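Local coordinates for protein ribulose-1,5-bisphosphate carboxylase/oxygenase large subunit (Rhodopseudomonas palustris, PDB 3QFW) that is a Rubisco-like protein, probably a magnesium-dependent enzyme of the ribulose-bisphosphate carboxylase family whose own reaction may differ from carbon dioxide fixation, at residues P284-R289 / N328-F333; I263-L268 / L298-A303; L200-I205 / I224-V229. All coordinates share one frame; numbering follows the deposited sequence.

Interaction 1. Residues P284-R289 / N328-F333; sequences PNYGGR and NELLRF. With SO4 (sulfate ion), chain G.
Tyr286 reaches from the loop after strand 280-284 to Glu329, Leu330 and Phe333 on helix 327-334, and shows how one aromatic side chain can satisfy both an apolar and a charged neighbour. The loop begins with a type II turn from Asn285 to Gly288, where Gly287 takes a positive phi. From CB the tyrosine ring sets out between its own backbone N and carbonyl carbon (chi1 62°), a placement that carries it toward the helix. Asn285 ND2 lies above the ring plane, displaced toward the rim. Further along, CE1 meets Leu330 CD2 at 3.8 Å and stands 3.7 Å above the centre of the Phe333 ring. The rings of Tyr286 and Phe333 are oblique, their planes 46° apart and their centroids 4.7 Å apart, neither stacked nor edge-to-face. On the other side Tyr286 CE2 lies 3.2 Å from Glu329 OE2, which sits at the ring edge. At the tip, Tyr286 OH donates to that same OE2 over 2.6 Å, meeting it on the anti side, 32° out of the carboxylate plane. The carboxylate has a second partner: its OE1 is salt-bridged to Arg326 NE. Beside the tyrosine, Asn285 ND2 approaches Leu330 CD2 to 3.3 Å, while OD1 bonds to Tyr334 OH. Thr294 and Cys297 of helix 294-305 also touch Tyr286. On helix 327-334, Arg332 NH1 donates to sulfate O4 at 3.1 Å, and NH2 binds O3 weakly; this anion probably came from the crystallisation liquor. With an arginine on one oxygen and a phenol on the other, the Glu329 carboxylate is probably held ionised, and its rotation is probably restrained through both oxygens.

Interaction 2. Residues I263-L268 / L298-A303; sequences IAAPLL and LALAQA
Pro266 packs against Ala299 and Leu300 where two outer helices of the beta/alpha (TIM-type) barrel, 265-276 and 294-305, run side by side. The proline ring is the nearest piece of its helix: CB lies 3.5 Å from Leu300 N, while CG meets Ala299 CB at 3.8 Å. The approach is close: the CA atoms of Pro266 and Leu300 are 3.8 Å apart. The branch of Leu300 lies against the backbone of Ala265 and Pro266. With its CG trans to the backbone N (chi1 -178°), it brings CD1 to 3.8 Å from Ala265 O and CD2 to 4.1 Å from Ala265 CB. Cutting this side chain back to an alanine is likely to open a gap beside Ala265, whose CB would lose its leucine partner.

One shell further out, Leu269 backs Leu300 from the proline's own helix, and Tyr292 touches Ala265. The proline stands in the first turn, where the N-H that proline lacks is not needed for an i to i-4 helix bond; Ala264 occupies the N-cap position, and its carbonyl accepts from Leu268 N. Further along the partner helix, the Ala303 carbonyl is bonded to Arg274 NH1, a polar tie between the two helices. The CB of Ala303 points at the proline's helix and stops 3.6 Å from Pro266 O.

Interaction 3. Residues L200-I205 / I224-V229; sequences LYAPNI and IGAVLV
The Tyr201 ring takes Ile224 CD1 at its edge, near the ring plane and 4.0 Å from CD2, while one face carries Pro203 CD, 3.7 Å above the plane and displaced toward the rim. With CG opposite the backbone N about the CA-CB bond (chi1 173°), the ring swings over Pro203, and its hydroxyl bonds to Asp165 of strand 162-165. The second flat group, the Asn204 amide, is pinned through ND2 to the Leu169 carbonyl; its OD1 lies 3.3 Å from Leu228 O, a meeting of two acceptors and not a bond.

Strands 200-202 and 226-229 are neighbouring parallel strands of the TIM-type barrel, joined through helix 209-222 in a beta-alpha-beta crossover, with axes 29° apart. Past the end of the first strand the backbones are bridged at Asn204 and Leu228: Leu228 N donates to Pro203 O over 2.8 Å, from well above the carbonyl plane, and Leu228 O accepts from Ile205 N at 3.1 Å in a line close to that of the C=O bond. Toward the start of the strands the pairing thins. Ala226 N reaches Tyr201 O only in a weak bond, and a water accepting from both Tyr201 N and Gly225 N spans the widening gap. Ala202 CB and Ala226 CB touch at 3.7 Å between the strands. Beyond the bridge, Ile205 CG1 rests 3.6 Å from Val229 CG2, the two side chains crossing at a slant.

In the fold
The three contacts sample one TIM-type barrel at two layers. Interaction 3 comes first along the chain and lies in the strand layer, joining neighbours that belong to the inner wall. Interactions 2 and 1 follow, with alternating segments: 263-268, 284-289, 298-303, then 328-333. Their centres are about 15 Å apart, and they touch where Phe333 CZ packs 4.0 Å from Leu298 CB, so helix 294-305 mediates between helix 265-276 and helix 327-334. Interaction 3 stands apart, its centre about 24 Å from interaction 1 and 23 Å from interaction 2. Strand pairing thus continues the barrel wall, while side-chain packing, with one hydrogen bond in interaction 1, ties together helices and a loop around it.

Interaction 1. Residues P284-R289 / N328-F333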
loop_
_atom_site.group_PDB
_atom_site.type_symbol
_atom_site.label_atom_id
_atom_site.label_comp_id
_atom_site.label_asym_id
_atom_site.label_seq_id
_atom_site.Cartn_x
_atom_site.Cartn_y
_atom_site.Cartn_z
ATOM N N PRO B 284 -1.867 4.727 16.513
ATOM C CA PRO B 284 -0.992 5.089 17.630
ATOM C C PRO B 284 -1.491 6.356 18.309
ATOM O O PRO B 284 -1.722 7.376 17.655
ATOM C CB PRO B 284 0.374 5.302 16.956
ATOM C CG PRO B 284 0.059 5.588 15.523
ATOM C CD PRO B 284 -1.188 4.831 15.202
ATOM N N ASN B 285 -1.685 6.265 19.622
ATOM C CA ASN B 285 -2.182 7.379 20.417
ATOM C C ASN B 285 -1.121 8.468 20.429
ATOM O O ASN B 285 0.053 8.196 20.164
ATOM C CB ASN B 285 -2.458 6.888 21.848
ATOM C CG ASN B 285 -3.204 7.906 22.697
ATOM O OD1 ASN B 285 -4.270 8.393 22.323
ATOM N ND2 ASN B 285 -2.637 8.228 23.851
ATOM N N TYR B 286 -1.521 9.706 20.705
ATOM C CA TYR B 286 -0.539 10.757 20.908
ATOM C C TYR B 286 0.271 10.369 22.135
ATOM O O TYR B 286 -0.208 9.617 22.980
ATOM C CB TYR B 286 -1.222 12.105 21.126
ATOM C CG TYR B 286 -2.103 12.135 22.347
ATOM C CD1 TYR B 286 -3.407 11.665 22.292
ATOM C CD2 TYR B 286 -1.635 12.638 23.555
ATOM C CE1 TYR B 286 -4.221 11.688 23.402
ATOM C CE2 TYR B 286 -2.444 12.671 24.677
ATOM C CZ TYR B 286 -3.737 12.191 24.593
ATOM O OH TYR B 286 -4.556 12.217 25.699
ATOM N N GLY B 287 1.497 10.868 22.231
ATOM C CA GLY B 287 2.324 10.607 23.399
ATOM C C GLY B 287 2.768 9.159 23.553
ATOM O O GLY B 287 3.451 8.817 24.520
ATOM N N GLY B 288 2.365 8.306 22.614
ATOM C CA GLY B 288 2.850 6.939 22.573
ATOM C C GLY B 288 4.218 6.918 21.905
ATOM O O GLY B 288 4.928 7.925 21.915
ATOM N N ARG B 289 4.583 5.781 21.320
ATOM C CA ARG B 289 5.877 5.642 20.649
ATOM C C ARG B 289 5.942 6.439 19.350
ATOM O O ARG B 289 7.029 6.711 18.830
ATOM C CB ARG B 289 6.175 4.172 20.341
ATOM C CG ARG B 289 6.368 3.291 21.560
ATOM C CD ARG B 289 6.968 1.948 21.163
ATOM N NE ARG B 289 6.181 1.280 20.131
ATOM C CZ ARG B 289 5.131 0.504 20.383
ATOM N NH1 ARG B 289 4.741 0.306 21.636
ATOM N NH2 ARG B 289 4.469 -0.068 19.387
ATOM N N ASN B 328 -7.975 7.636 32.679
ATOM C CA ASN B 328 -8.878 8.785 32.797
ATOM C C ASN B 328 -8.576 9.897 31.789
ATOM O O ASN B 328 -9.491 10.435 31.157
ATOM C CB ASN B 328 -8.930 9.322 34.236
ATOM C CG ASN B 328 -9.576 8.344 35.190
ATOM O OD1 ASN B 328 -10.267 7.414 34.768
ATOM N ND2 ASN B 328 -9.359 8.547 36.487
ATOM N N GLU B 329 -7.299 10.235 31.648
ATOM C CA GLU B 329 -6.848 11.153 30.596
ATOM C C GLU B 329 -7.457 10.791 29.241
ATOM O O GLU B 329 -8.069 11.626 28.570
ATOM C CB GLU B 329 -5.314 11.153 30.484
ATOM C CG GLU B 329 -4.776 11.934 29.261
ATOM C CD GLU B 329 -3.362 11.525 28.837
ATOM O OE1 GLU B 329 -2.701 10.767 29.578
ATOM O OE2 GLU B 329 -2.915 11.969 27.753
ATOM N N LEU B 330 -7.296 9.539 28.837
ATOM C CA LEU B 330 -7.713 9.158 27.491
ATOM C C LEU B 330 -9.230 9.165 27.329
ATOM O O LEU B 330 -9.744 9.451 26.251
ATOM C CB LEU B 330 -7.111 7.811 27.088
ATOM C CG LEU B 330 -5.593 7.872 26.900
ATOM C CD1 LEU B 330 -5.049 6.488 26.628
ATOM C CD2 LEU B 330 -5.232 8.829 25.770
ATOM N N LEU B 331 -9.950 8.844 28.398
ATOM C CA LEU B 331 -11.402 8.867 28.332
ATOM C C LEU B 331 -11.919 10.295 28.369
ATOM O O LEU B 331 -12.964 10.594 27.791
ATOM C CB LEU B 331 -12.019 8.024 29.443
ATOM C CG LEU B 331 -12.070 6.509 29.207
ATOM C CD1 LEU B 331 -11.933 6.128 27.754
ATOM C CD2 LEU B 331 -11.042 5.779 30.037
ATOM N N ARG B 332 -11.187 11.181 29.045
ATOM C CA ARG B 332 -11.501 12.608 28.976
ATOM C C ARG B 332 -11.251 13.093 27.550
ATOM O O ARG B 332 -12.048 13.836 26.977
ATOM C CB ARG B 332 -10.647 13.410 29.954
ATOM C CG ARG B 332 -11.059 13.240 31.419
ATOM C CD ARG B 332 -10.018 13.834 32.380
ATOM N NE ARG B 332 -10.254 13.389 33.759
ATOM C CZ ARG B 332 -9.302 12.972 34.589
ATOM N NH1 ARG B 332 -8.032 12.949 34.203
ATOM N NH2 ARG B 332 -9.615 12.566 35.807
ATOM N N PHE B 333 -10.129 12.663 26.988
ATOM C CA PHE B 333 -9.748 13.096 25.653
ATOM C C PHE B 333 -10.728 12.620 24.589
ATOM O O PHE B 333 -11.215 13.408 23.775
ATOM C CB PHE B 333 -8.345 12.592 25.303
ATOM C CG PHE B 333 -7.806 13.184 24.032
ATOM C CD1 PHE B 333 -7.263 14.458 24.034
ATOM C CD2 PHE B 333 -7.870 12.483 22.836
ATOM C CE1 PHE B 333 -6.778 15.023 22.871
ATOM C CE2 PHE B 333 -7.387 13.037 21.668
ATOM C CZ PHE B 333 -6.837 14.304 21.679
HETATM S S SO4 G . -6.105 10.683 37.100
HETATM O O1 SO4 G . -6.385 9.277 36.808
HETATM O O2 SO4 G . -4.880 10.763 37.897
HETATM O O3 SO4 G . -7.208 11.274 37.845
HETATM O O4 SO4 G . -5.936 11.418 35.844
#

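Interaction 2. Residues I263-L268 / L298-A303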
loop_
_atom_site.group_PDB
_atom_site.type_symbol
_atom_site.label_atom_id
_atom_site.label_comp_id
_atom_site.label_asym_id
_atom_site.label_seq_id
_atom_site.Cartn_x
_atom_site.Cartn_y
_atom_site.Cartn_z
ATOM N N ILE B 263 -0.712 10.127 3.174
ATOM C CA ILE B 263 -2.137 10.375 3.359
ATOM C C ILE B 263 -2.377 10.634 4.841
ATOM O O ILE B 263 -1.952 9.845 5.682
ATOM C CB ILE B 263 -2.972 9.162 2.914
ATOM C CG1 ILE B 263 -2.630 8.783 1.459
ATOM C CG2 ILE B 263 -4.452 9.443 3.084
ATOM C CD1 ILE B 263 -3.455 7.622 0.918
ATOM N N ALA B 264 -3.042 11.738 5.173
ATOM C CA ALA B 264 -3.251 12.071 6.581
ATOM C C ALA B 264 -3.994 10.946 7.301
ATOM O O ALA B 264 -4.958 10.383 6.766
ATOM C CB ALA B 264 -4.014 13.390 6.724
ATOM N N ALA B 265 -3.547 10.638 8.517
ATOM C CA ALA B 265 -4.134 9.541 9.298
ATOM C C ALA B 265 -5.628 9.683 9.530
ATOM O O ALA B 265 -6.371 8.704 9.431
ATOM C CB ALA B 265 -3.404 9.355 10.624
ATOM N N PRO B 266 -6.091 10.891 9.860
ATOM C CA PRO B 266 -7.530 10.886 10.146
ATOM C C PRO B 266 -8.344 10.496 8.915
ATOM O O PRO B 266 -9.303 9.740 9.023
ATOM C CB PRO B 266 -7.816 12.332 10.589
ATOM C CG PRO B 266 -6.499 12.824 11.126
ATOM C CD PRO B 266 -5.448 12.164 10.227
ATOM N N LEU B 267 -7.942 10.983 7.743
ATOM C CA LEU B 267 -8.655 10.662 6.521
ATOM C C LEU B 267 -8.567 9.163 6.213
ATOM O O LEU B 267 -9.571 8.531 5.869
ATOM C CB LEU B 267 -8.063 11.467 5.358
ATOM C CG LEU B 267 -8.417 10.941 3.968
ATOM C CD1 LEU B 267 -9.910 11.076 3.701
ATOM C CD2 LEU B 267 -7.611 11.666 2.885
ATOM N N LEU B 268 -7.364 8.603 6.332
ATOM C CA LEU B 268 -7.124 7.216 5.945
ATOM C C LEU B 268 -7.644 6.190 6.956
ATOM O O LEU B 268 -8.486 5.357 6.626
ATOM C CB LEU B 268 -5.631 6.982 5.677
ATOM C CG LEU B 268 -5.273 5.588 5.157
ATOM C CD1 LEU B 268 -6.049 5.285 3.890
ATOM C CD2 LEU B 268 -3.760 5.480 4.911
ATOM N N LEU B 298 -7.538 13.450 17.667
ATOM C CA LEU B 298 -8.937 13.855 17.854
ATOM C C LEU B 298 -9.683 13.834 16.516
ATOM O O LEU B 298 -10.803 13.334 16.433
ATOM C CB LEU B 298 -9.033 15.229 18.516
ATOM C CG LEU B 298 -10.431 15.587 19.022
ATOM C CD1 LEU B 298 -10.984 14.487 19.927
ATOM C CD2 LEU B 298 -10.432 16.932 19.747
ATOM N N ALA B 299 -9.043 14.350 15.464
ATOM C CA ALA B 299 -9.654 14.375 14.133
ATOM C C ALA B 299 -9.916 12.954 13.625
ATOM O O ALA B 299 -10.931 12.683 12.991
ATOM C CB ALA B 299 -8.770 15.138 13.160
ATOM N N LEU B 300 -8.974 12.057 13.904
ATOM C CA LEU B 300 -9.106 10.648 13.557
ATOM C C LEU B 300 -10.309 10.020 14.261
ATOM O O LEU B 300 -11.139 9.350 13.638
ATOM C CB LEU B 300 -7.810 9.910 13.907
ATOM C CG LEU B 300 -7.705 8.421 13.577
ATOM C CD1 LEU B 300 -8.616 8.098 12.443
ATOM C CD2 LEU B 300 -6.252 8.016 13.235
ATOM N N ALA B 301 -10.404 10.242 15.570
ATOM C CA ALA B 301 -11.563 9.772 16.320
ATOM C C ALA B 301 -12.869 10.279 15.699
ATOM O O ALA B 301 -13.820 9.514 15.512
ATOM C CB ALA B 301 -11.446 10.201 17.789
ATOM N N GLN B 302 -12.912 11.566 15.367
ATOM C CA GLN B 302 -14.136 12.174 14.836
ATOM C C GLN B 302 -14.476 11.655 13.435
ATOM O O GLN B 302 -15.640 11.422 13.112
ATOM C CB GLN B 302 -14.024 13.703 14.820
ATOM C CG GLN B 302 -13.940 14.316 16.212
ATOM C CD GLN B 302 -13.506 15.773 16.198
ATOM O OE1 GLN B 302 -13.004 16.274 15.197
ATOM N NE2 GLN B 302 -13.688 16.457 17.329
ATOM N N ALA B 303 -13.456 11.468 12.610
ATOM C CA ALA B 303 -13.682 10.918 11.283
ATOM C C ALA B 303 -14.273 9.511 11.398
ATOM O O ALA B 303 -15.108 9.104 10.589
ATOM C CB ALA B 303 -12.393 10.906 10.499
#

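Interaction 3. Residues L200-I205 / I224-V229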
loop_
_atom_site.group_PDB
_atom_site.type_symbol
_atom_site.label_atom_id
_atom_site.label_comp_id
_atom_site.label_asym_id
_atom_site.label_seq_id
_atom_site.Cartn_x
_atom_site.Cartn_y
_atom_site.Cartn_z
ATOM N N LEU B 200 -14.182 -10.798 22.634
ATOM C CA LEU B 200 -13.969 -11.159 21.225
ATOM C C LEU B 200 -12.498 -11.418 20.898
ATOM O O LEU B 200 -11.601 -10.815 21.490
ATOM C CB LEU B 200 -14.479 -10.047 20.305
ATOM C CG LEU B 200 -15.968 -9.707 20.290
ATOM C CD1 LEU B 200 -16.166 -8.323 19.702
ATOM C CD2 LEU B 200 -16.754 -10.738 19.496
ATOM N N TYR B 201 -12.257 -12.308 19.940
ATOM C CA TYR B 201 -10.905 -12.532 19.416
ATOM C C TYR B 201 -10.792 -12.165 17.936
ATOM O O TYR B 201 -11.591 -12.611 17.109
ATOM C CB TYR B 201 -10.474 -13.978 19.652
ATOM C CG TYR B 201 -9.165 -14.367 18.999
ATOM C CD1 TYR B 201 -8.020 -13.591 19.159
ATOM C CD2 TYR B 201 -9.067 -15.529 18.242
ATOM C CE1 TYR B 201 -6.811 -13.961 18.549
ATOM C CE2 TYR B 201 -7.872 -15.901 17.652
ATOM C CZ TYR B 201 -6.750 -15.122 17.810
ATOM O OH TYR B 201 -5.557 -15.512 17.212
ATOM N N ALA B 202 -9.790 -11.353 17.610
ATOM C CA ALA B 202 -9.566 -10.905 16.239
ATOM C C ALA B 202 -8.206 -11.390 15.705
ATOM O O ALA B 202 -7.187 -10.739 15.904
ATOM C CB ALA B 202 -9.655 -9.386 16.167
ATOM N N PRO B 203 -8.184 -12.568 15.071
ATOM C CA PRO B 203 -6.944 -13.069 14.457
ATOM C C PRO B 203 -6.576 -12.295 13.188
ATOM O O PRO B 203 -7.457 -11.788 12.487
ATOM C CB PRO B 203 -7.285 -14.521 14.112
ATOM C CG PRO B 203 -8.775 -14.540 14.017
ATOM C CD PRO B 203 -9.259 -13.569 15.041
ATOM N N ASN B 204 -5.282 -12.197 12.902
ATOM C CA ASN B 204 -4.834 -11.424 11.752
ATOM C C ASN B 204 -4.826 -12.259 10.484
ATOM O O ASN B 204 -4.054 -13.214 10.373
ATOM C CB ASN B 204 -3.446 -10.824 11.994
ATOM C CG ASN B 204 -2.987 -9.952 10.837
ATOM O OD1 ASN B 204 -3.634 -8.958 10.509
ATOM N ND2 ASN B 204 -1.869 -10.329 10.205
ATOM N N ILE B 205 -5.684 -11.911 9.530
ATOM C CA ILE B 205 -5.662 -12.580 8.225
ATOM C C ILE B 205 -4.730 -11.877 7.233
ATOM O O ILE B 205 -4.623 -10.652 7.242
ATOM C CB ILE B 205 -7.065 -12.763 7.631
ATOM C CG1 ILE B 205 -7.765 -11.410 7.473
ATOM C CG2 ILE B 205 -7.882 -13.682 8.533
ATOM C CD1 ILE B 205 -8.953 -11.452 6.542
ATOM N N ILE B 224 -15.178 -17.924 15.755
ATOM C CA ILE B 224 -14.528 -16.695 16.204
ATOM C C ILE B 224 -15.317 -15.470 15.731
ATOM O O ILE B 224 -15.861 -15.463 14.630
ATOM C CB ILE B 224 -13.062 -16.631 15.702
ATOM C CG1 ILE B 224 -12.231 -17.740 16.361
ATOM C CG2 ILE B 224 -12.444 -15.272 15.999
ATOM C CD1 ILE B 224 -10.905 -18.041 15.652
ATOM N N GLY B 225 -15.378 -14.433 16.557
ATOM C CA GLY B 225 -16.280 -13.327 16.285
ATOM C C GLY B 225 -15.670 -12.047 15.740
ATOM O O GLY B 225 -16.390 -11.082 15.480
ATOM N N ALA B 226 -14.354 -12.021 15.569
ATOM C CA ALA B 226 -13.721 -10.837 15.003
ATOM C C ALA B 226 -12.553 -11.214 14.110
ATOM O O ALA B 226 -12.153 -12.374 14.063
ATOM C CB ALA B 226 -13.270 -9.890 16.101
ATOM N N VAL B 227 -12.014 -10.221 13.412
ATOM C CA VAL B 227 -10.894 -10.426 12.501
ATOM C C VAL B 227 -10.087 -9.142 12.363
ATOM O O VAL B 227 -10.651 -8.039 12.361
ATOM C CB VAL B 227 -11.380 -10.831 11.101
ATOM C CG1 VAL B 227 -12.039 -12.199 11.130
ATOM C CG2 VAL B 227 -12.325 -9.782 10.533
ATOM N N LEU B 228 -8.771 -9.291 12.238
ATOM C CA LEU B 228 -7.865 -8.159 12.126
ATOM C C LEU B 228 -7.295 -8.143 10.713
ATOM O O LEU B 228 -6.922 -9.187 10.180
ATOM C CB LEU B 228 -6.723 -8.292 13.134
ATOM C CG LEU B 228 -5.741 -7.123 13.208
ATOM C CD1 LEU B 228 -6.464 -5.878 13.732
ATOM C CD2 LEU B 228 -4.561 -7.481 14.105
ATOM N N VAL B 229 -7.245 -6.967 10.097
ATOM C CA VAL B 229 -6.698 -6.861 8.740
ATOM C C VAL B 229 -5.974 -5.539 8.603
ATOM O O VAL B 229 -6.464 -4.517 9.074
ATOM C CB VAL B 229 -7.807 -6.886 7.675
ATOM C CG1 VAL B 229 -7.208 -7.086 6.273
ATOM C CG2 VAL B 229 -8.832 -7.976 7.980
HETATM O O HOH W 1 -14.173 -14.409 19.131
#